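Membrane protein (Acinetobacter baumannii AB307-0294, PDB 5DL5) forms a beta-barrel channel of the OprD porin family in the outer membrane and probably admits small solutes, perhaps including antibiotics. Local coordinates at residues Ala164-Lys169 against Arg189-Gly194; Ile363-Val368 against Asp406-Ala411. One frame throughout, in Å; residues are numbered along the deposited sequence.

Contact 1: Ala164-Lys169 against Arg189-Gly194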
loop_
_atom_site.group_PDB
_atom_site.type_symbol
_atom_site.label_atom_id
_atom_site.label_comp_id
_atom_site.label_asym_id
_atom_site.label_seq_id
_atom_site.Cartn_x
_atom_site.Cartn_y
_atom_site.Cartn_z
ATOM N N ALA A 164 -10.265 13.052 -9.648
ATOM C CA ALA A 164 -11.513 12.348 -9.815
ATOM C C ALA A 164 -11.292 11.180 -10.751
ATOM O O ALA A 164 -10.627 11.329 -11.780
ATOM C CB ALA A 164 -12.620 13.289 -10.384
ATOM N N GLY A 165 -11.857 10.011 -10.440
ATOM C CA GLY A 165 -11.618 8.839 -11.277
ATOM C C GLY A 165 -12.721 7.872 -11.195
ATOM O O GLY A 165 -13.595 7.896 -10.375
ATOM N N LYS A 166 -12.704 6.989 -12.132
ATOM C CA LYS A 166 -13.592 5.868 -12.176
ATOM C C LYS A 166 -12.831 4.628 -12.661
ATOM O O LYS A 166 -12.271 4.656 -13.735
ATOM C CB LYS A 166 -14.708 6.104 -13.146
ATOM C CG LYS A 166 -15.579 4.843 -13.157
ATOM C CD LYS A 166 -16.943 5.007 -13.795
ATOM C CE LYS A 166 -16.808 5.122 -15.248
ATOM N NZ LYS A 166 -18.204 5.142 -15.743
ATOM N N PHE A 167 -12.862 3.546 -11.912
ATOM C CA PHE A 167 -12.121 2.278 -12.243
ATOM C C PHE A 167 -13.024 1.135 -12.318
ATOM O O PHE A 167 -13.946 1.007 -11.477
ATOM C CB PHE A 167 -11.030 2.113 -11.173
ATOM C CG PHE A 167 -10.031 3.224 -11.260
ATOM C CD1 PHE A 167 -9.042 3.193 -12.278
ATOM C CD2 PHE A 167 -10.184 4.375 -10.488
ATOM C CE1 PHE A 167 -8.181 4.243 -12.470
ATOM C CE2 PHE A 167 -9.299 5.453 -10.688
ATOM C CZ PHE A 167 -8.318 5.377 -11.684
ATOM N N THR A 168 -12.818 0.280 -13.329
ATOM C CA THR A 168 -13.636 -0.903 -13.477
ATOM C C THR A 168 -12.844 -2.221 -13.472
ATOM O O THR A 168 -13.449 -3.269 -13.604
ATOM C CB THR A 168 -14.446 -0.923 -14.863
ATOM O OG1 THR A 168 -13.479 -0.675 -15.858
ATOM C CG2 THR A 168 -15.540 0.192 -14.841
ATOM N N LYS A 169 -11.533 -2.176 -13.354
ATOM C CA LYS A 169 -10.797 -3.435 -13.212
ATOM C C LYS A 169 -9.732 -3.229 -12.169
ATOM O O LYS A 169 -9.171 -2.125 -12.072
ATOM C CB LYS A 169 -10.096 -3.880 -14.519
ATOM C CG LYS A 169 -11.150 -4.206 -15.691
ATOM C CD LYS A 169 -10.315 -4.826 -16.855
ATOM C CE LYS A 169 -11.221 -5.240 -18.001
ATOM N NZ LYS A 169 -10.214 -5.963 -18.882
ATOM N N ARG A 189 -17.272 -1.119 -9.941
ATOM C CA ARG A 189 -17.076 0.291 -10.344
ATOM C C ARG A 189 -16.602 0.974 -9.088
ATOM O O ARG A 189 -17.406 1.158 -8.137
ATOM C CB ARG A 189 -18.423 0.949 -10.798
ATOM C CG ARG A 189 -18.314 2.388 -11.306
ATOM C CD ARG A 189 -19.630 3.059 -11.630
ATOM N NE ARG A 189 -20.384 3.226 -10.377
ATOM C CZ ARG A 189 -21.702 3.362 -10.317
ATOM N NH1 ARG A 189 -22.445 3.433 -11.429
ATOM N NH2 ARG A 189 -22.311 3.393 -9.151
ATOM N N ALA A 190 -15.419 1.488 -9.144
ATOM C CA ALA A 190 -14.928 2.351 -8.090
ATOM C C ALA A 190 -14.813 3.821 -8.537
ATOM O O ALA A 190 -14.078 4.096 -9.486
ATOM C CB ALA A 190 -13.558 1.832 -7.629
ATOM N N ILE A 191 -15.535 4.741 -7.882
ATOM C CA ILE A 191 -15.494 6.136 -8.177
ATOM C C ILE A 191 -14.669 6.750 -7.017
ATOM O O ILE A 191 -14.988 6.475 -5.847
ATOM C CB ILE A 191 -16.894 6.767 -8.219
ATOM C CG1 ILE A 191 -17.886 6.307 -9.376
ATOM C CG2 ILE A 191 -16.840 8.269 -8.303
ATOM C CD1 ILE A 191 -17.182 5.695 -10.433
ATOM N N VAL A 192 -13.723 7.612 -7.349
ATOM C CA VAL A 192 -12.824 8.209 -6.386
ATOM C C VAL A 192 -12.720 9.701 -6.615
ATOM O O VAL A 192 -12.890 10.208 -7.744
ATOM C CB VAL A 192 -11.385 7.608 -6.375
ATOM C CG1 VAL A 192 -11.426 6.187 -5.924
ATOM C CG2 VAL A 192 -10.653 7.743 -7.694
ATOM N N TRP A 193 -12.521 10.455 -5.542
ATOM C CA TRP A 193 -12.283 11.886 -5.659
ATOM C C TRP A 193 -11.491 12.309 -4.462
ATOM O O TRP A 193 -11.450 11.566 -3.415
ATOM C CB TRP A 193 -13.656 12.663 -5.780
ATOM C CG TRP A 193 -14.553 12.436 -4.540
ATOM C CD1 TRP A 193 -14.633 13.272 -3.404
ATOM C CD2 TRP A 193 -15.412 11.306 -4.253
ATOM N NE1 TRP A 193 -15.401 12.690 -2.476
ATOM C CE2 TRP A 193 -15.866 11.477 -2.931
ATOM C CE3 TRP A 193 -15.707 10.102 -4.934
ATOM C CZ2 TRP A 193 -16.751 10.542 -2.297
ATOM C CZ3 TRP A 193 -16.499 9.171 -4.342
ATOM C CH2 TRP A 193 -17.064 9.397 -3.025
ATOM N N GLY A 194 -10.866 13.489 -4.518
ATOM C CA GLY A 194 -10.219 14.019 -3.333
ATOM C C GLY A 194 -9.322 15.222 -3.665
ATOM O O GLY A 194 -9.189 15.634 -4.786
#

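Contact 2: Ile363-Val368 against Asp406-Ala411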
loop_
_atom_site.group_PDB
_atom_site.type_symbol
_atom_site.label_atom_id
_atom_site.label_comp_id
_atom_site.label_asym_id
_atom_site.label_seq_id
_atom_site.Cartn_x
_atom_site.Cartn_y
_atom_site.Cartn_z
ATOM N N ILE A 363 -9.042 -6.311 21.023
ATOM C CA ILE A 363 -9.518 -6.848 19.748
ATOM C C ILE A 363 -10.677 -7.780 20.058
ATOM O O ILE A 363 -10.574 -8.710 20.939
ATOM C CB ILE A 363 -8.470 -7.682 19.048
ATOM C CG1 ILE A 363 -7.242 -6.884 18.752
ATOM C CG2 ILE A 363 -9.113 -8.307 17.772
ATOM C CD1 ILE A 363 -6.033 -7.782 18.506
ATOM N N LYS A 364 -11.807 -7.473 19.396
ATOM C CA LYS A 364 -13.009 -8.294 19.464
ATOM C C LYS A 364 -12.996 -9.384 18.424
ATOM O O LYS A 364 -12.888 -9.087 17.278
ATOM C CB LYS A 364 -14.301 -7.510 19.201
ATOM C CG LYS A 364 -14.746 -6.576 20.293
ATOM C CD LYS A 364 -16.204 -6.197 20.084
ATOM C CE LYS A 364 -16.527 -4.957 20.927
ATOM N NZ LYS A 364 -17.994 -4.568 20.840
ATOM N N VAL A 365 -13.175 -10.618 18.835
ATOM C CA VAL A 365 -13.234 -11.740 17.908
ATOM C C VAL A 365 -14.571 -12.354 18.226
ATOM O O VAL A 365 -14.904 -12.694 19.407
ATOM C CB VAL A 365 -12.165 -12.788 18.218
ATOM C CG1 VAL A 365 -12.317 -13.956 17.264
ATOM C CG2 VAL A 365 -10.738 -12.200 18.144
ATOM N N ARG A 366 -15.393 -12.406 17.172
ATOM C CA ARG A 366 -16.804 -12.544 17.266
ATOM C C ARG A 366 -17.127 -13.837 17.957
ATOM O O ARG A 366 -16.597 -14.846 17.550
ATOM C CB ARG A 366 -17.380 -12.596 15.782
ATOM C CG ARG A 366 -18.920 -12.825 15.803
ATOM C CD ARG A 366 -19.480 -12.670 14.383
ATOM N NE ARG A 366 -19.067 -13.853 13.627
ATOM C CZ ARG A 366 -19.754 -15.005 13.620
ATOM N NH1 ARG A 366 -20.928 -15.110 14.223
ATOM N NH2 ARG A 366 -19.289 -16.044 12.931
ATOM N N ASN A 367 -17.989 -13.827 18.962
ATOM C CA ASN A 367 -18.359 -15.027 19.759
ATOM C C ASN A 367 -17.222 -15.722 20.553
ATOM O O ASN A 367 -17.422 -16.878 20.989
ATOM C CB ASN A 367 -19.044 -16.126 18.901
ATOM C CG ASN A 367 -20.431 -15.755 18.450
ATOM O OD1 ASN A 367 -21.111 -14.940 19.094
ATOM N ND2 ASN A 367 -20.859 -16.344 17.320
ATOM N N VAL A 368 -16.032 -15.084 20.663
ATOM C CA VAL A 368 -14.932 -15.659 21.425
ATOM C C VAL A 368 -14.528 -14.726 22.567
ATOM O O VAL A 368 -14.525 -15.181 23.639
ATOM C CB VAL A 368 -13.727 -16.068 20.540
ATOM C CG1 VAL A 368 -12.584 -16.637 21.394
ATOM C CG2 VAL A 368 -14.176 -17.109 19.489
ATOM N N ASP A 406 -4.458 -16.463 21.868
ATOM C CA ASP A 406 -5.068 -17.708 21.339
ATOM C C ASP A 406 -6.243 -17.473 20.358
ATOM O O ASP A 406 -6.360 -18.221 19.349
ATOM C CB ASP A 406 -5.639 -18.551 22.475
ATOM C CG ASP A 406 -4.603 -19.008 23.384
ATOM O OD1 ASP A 406 -3.454 -18.954 22.918
ATOM O OD2 ASP A 406 -4.907 -19.476 24.534
ATOM N N ALA A 407 -7.030 -16.413 20.649
ATOM C CA ALA A 407 -8.238 -16.086 19.934
ATOM C C ALA A 407 -7.961 -15.413 18.569
ATOM O O ALA A 407 -8.852 -15.232 17.829
ATOM C CB ALA A 407 -9.048 -15.150 20.839
ATOM N N TYR A 408 -6.735 -14.962 18.311
ATOM C CA TYR A 408 -6.321 -14.217 17.128
ATOM C C TYR A 408 -5.156 -14.881 16.437
ATOM O O TYR A 408 -4.116 -14.267 16.146
ATOM C CB TYR A 408 -5.956 -12.788 17.505
ATOM C CG TYR A 408 -6.129 -11.666 16.506
ATOM C CD1 TYR A 408 -7.381 -11.392 15.897
ATOM C CD2 TYR A 408 -5.073 -10.815 16.213
ATOM C CE1 TYR A 408 -7.612 -10.266 14.996
ATOM C CE2 TYR A 408 -5.260 -9.772 15.294
ATOM C CZ TYR A 408 -6.568 -9.475 14.734
ATOM O OH TYR A 408 -6.562 -8.395 13.887
ATOM N N GLN A 409 -5.399 -16.102 16.056
ATOM C CA GLN A 409 -4.448 -16.939 15.350
ATOM C C GLN A 409 -5.033 -17.041 13.922
ATOM O O GLN A 409 -4.822 -16.145 13.140
ATOM C CB GLN A 409 -4.248 -18.305 16.056
ATOM C CG GLN A 409 -3.525 -18.230 17.415
ATOM C CD GLN A 409 -2.139 -17.583 17.365
ATOM O OE1 GLN A 409 -1.232 -18.019 16.595
ATOM N NE2 GLN A 409 -1.929 -16.586 18.267
ATOM N N GLY A 410 -5.830 -18.064 13.641
ATOM C CA GLY A 410 -6.399 -18.290 12.325
ATOM C C GLY A 410 -7.389 -17.176 11.961
ATOM O O GLY A 410 -7.525 -16.861 10.791
ATOM N N ALA A 411 -8.028 -16.526 12.944
ATOM C CA ALA A 411 -8.748 -15.288 12.653
ATOM C C ALA A 411 -7.947 -14.204 11.983
ATOM O O ALA A 411 -8.588 -13.330 11.455
ATOM C CB ALA A 411 -9.467 -14.715 13.855
#

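Contact 1: Ala164-Lys169 against Arg189-Gly194
Ala-190 O receives one N-H and one weaker CA-H from the facing strand. The N-H of Phe-167 bonds to it at 2.8 Å, and Lys-166 CA adds a CA-H...O contact at 3.3 Å. This belongs to an antiparallel strand pair in the wall of an OprD-family barrel. Phe-167 and Ala-190 are a hydrogen-bonded pair, and Ala-190 N returns a bond to Phe-167 O at 2.8 Å. Gly-165 and Val-192 exchange the next two bonds. The strand directions differ by 165°.

Phe-167, Ala-190 and Val-192 share one face. CG of Phe-167 stands beside the backbone N (chi1 -64°), which leans the ring back along its strand beside Gly-165. There Val-192 CG2 meets the ring edge near its plane, 4.0 Å from CE2. The same methyl lies 3.9 Å from Gly-165 CA. Gly-165 has no side chain here, and the Phe-167 ring lies against it. Leu-135 touches both Phe-167 and Val-192, and Phe-147 also packs on Phe-167.

Lys-166 and Ile-191 form a non-hydrogen-bonded pair on the other face and lie side by side, though their modelled closeness is doubtful. Arg-189 crosses Lys-166 at an oblique angle. The two chains meet through aliphatic carbons, Lys-166 CD to Arg-189 CG at 3.9 Å, while Lys-166 NZ stays 6.1 Å from Arg-189 NE.

Contact 2: Ile363-Val368 against Asp406-Ala411
Ile-363 places its CD1 methyl over one face of the Tyr-408 ring. The carbon is 4.0 Å from the ring centroid and 19° off the ring normal, a CH-pi contact. Its other branch also reaches the ring, with CG2 3.7 Å from Tyr-408 CE1. A chi1 of -60° turns CG2 toward the ring, and the extended chi2 carries CD1 over its face.

Val-365 meets the other segment with both methyls. CG2 is 3.6 Å from Ala-407 O and CG1 is 3.7 Å from the same Ala-407 O. CG2 also approaches Tyr-408 obliquely, 4.1 Å from CD1. Val-368 CG1 touches Ala-407 CB at 3.9 Å. No hydrogen bond joins the two segments, so the contact is van der Waals in kind.

Val-365 and Val-368 are brought to the same partner by a reverse turn. Val-368 N bonds to Val-365 O at 2.9 Å, and the backbone angles of Arg-366 and Asn-367 fit a type II beta turn. On the other segment, Gln-409 braces the loop through OE1 to Asp-415 N and NE2 to Ser-405 O. Tyr-402 and Glu-374 touch Tyr-408, and the ring of Tyr-412 meets its ring with the planes about 15° apart.

A strand end with its tight turn thus packs on a longer loop, two strand connections on one rim of a porin barrel, probably the extracellular one.

From the N terminus, the chain first reaches contact 1, where strands 160-171 and 190-200 pair and close the loop between them. The chain then runs through further antiparallel strands to strand 351-365. Contact 2 begins at the end of that strand. It closes a larger excursion, through strands 371-384 and 394-404, when the loop before strand 416-428 returns to residues 363-368. The contacts follow in series and neither nest nor cross. The centres of contact 1 and contact 2 are about 34 Å apart, and the two do not touch. Contact 1 joins neighbouring strands of the barrel wall. Contact 2 ties strand connections together across two intervening strands.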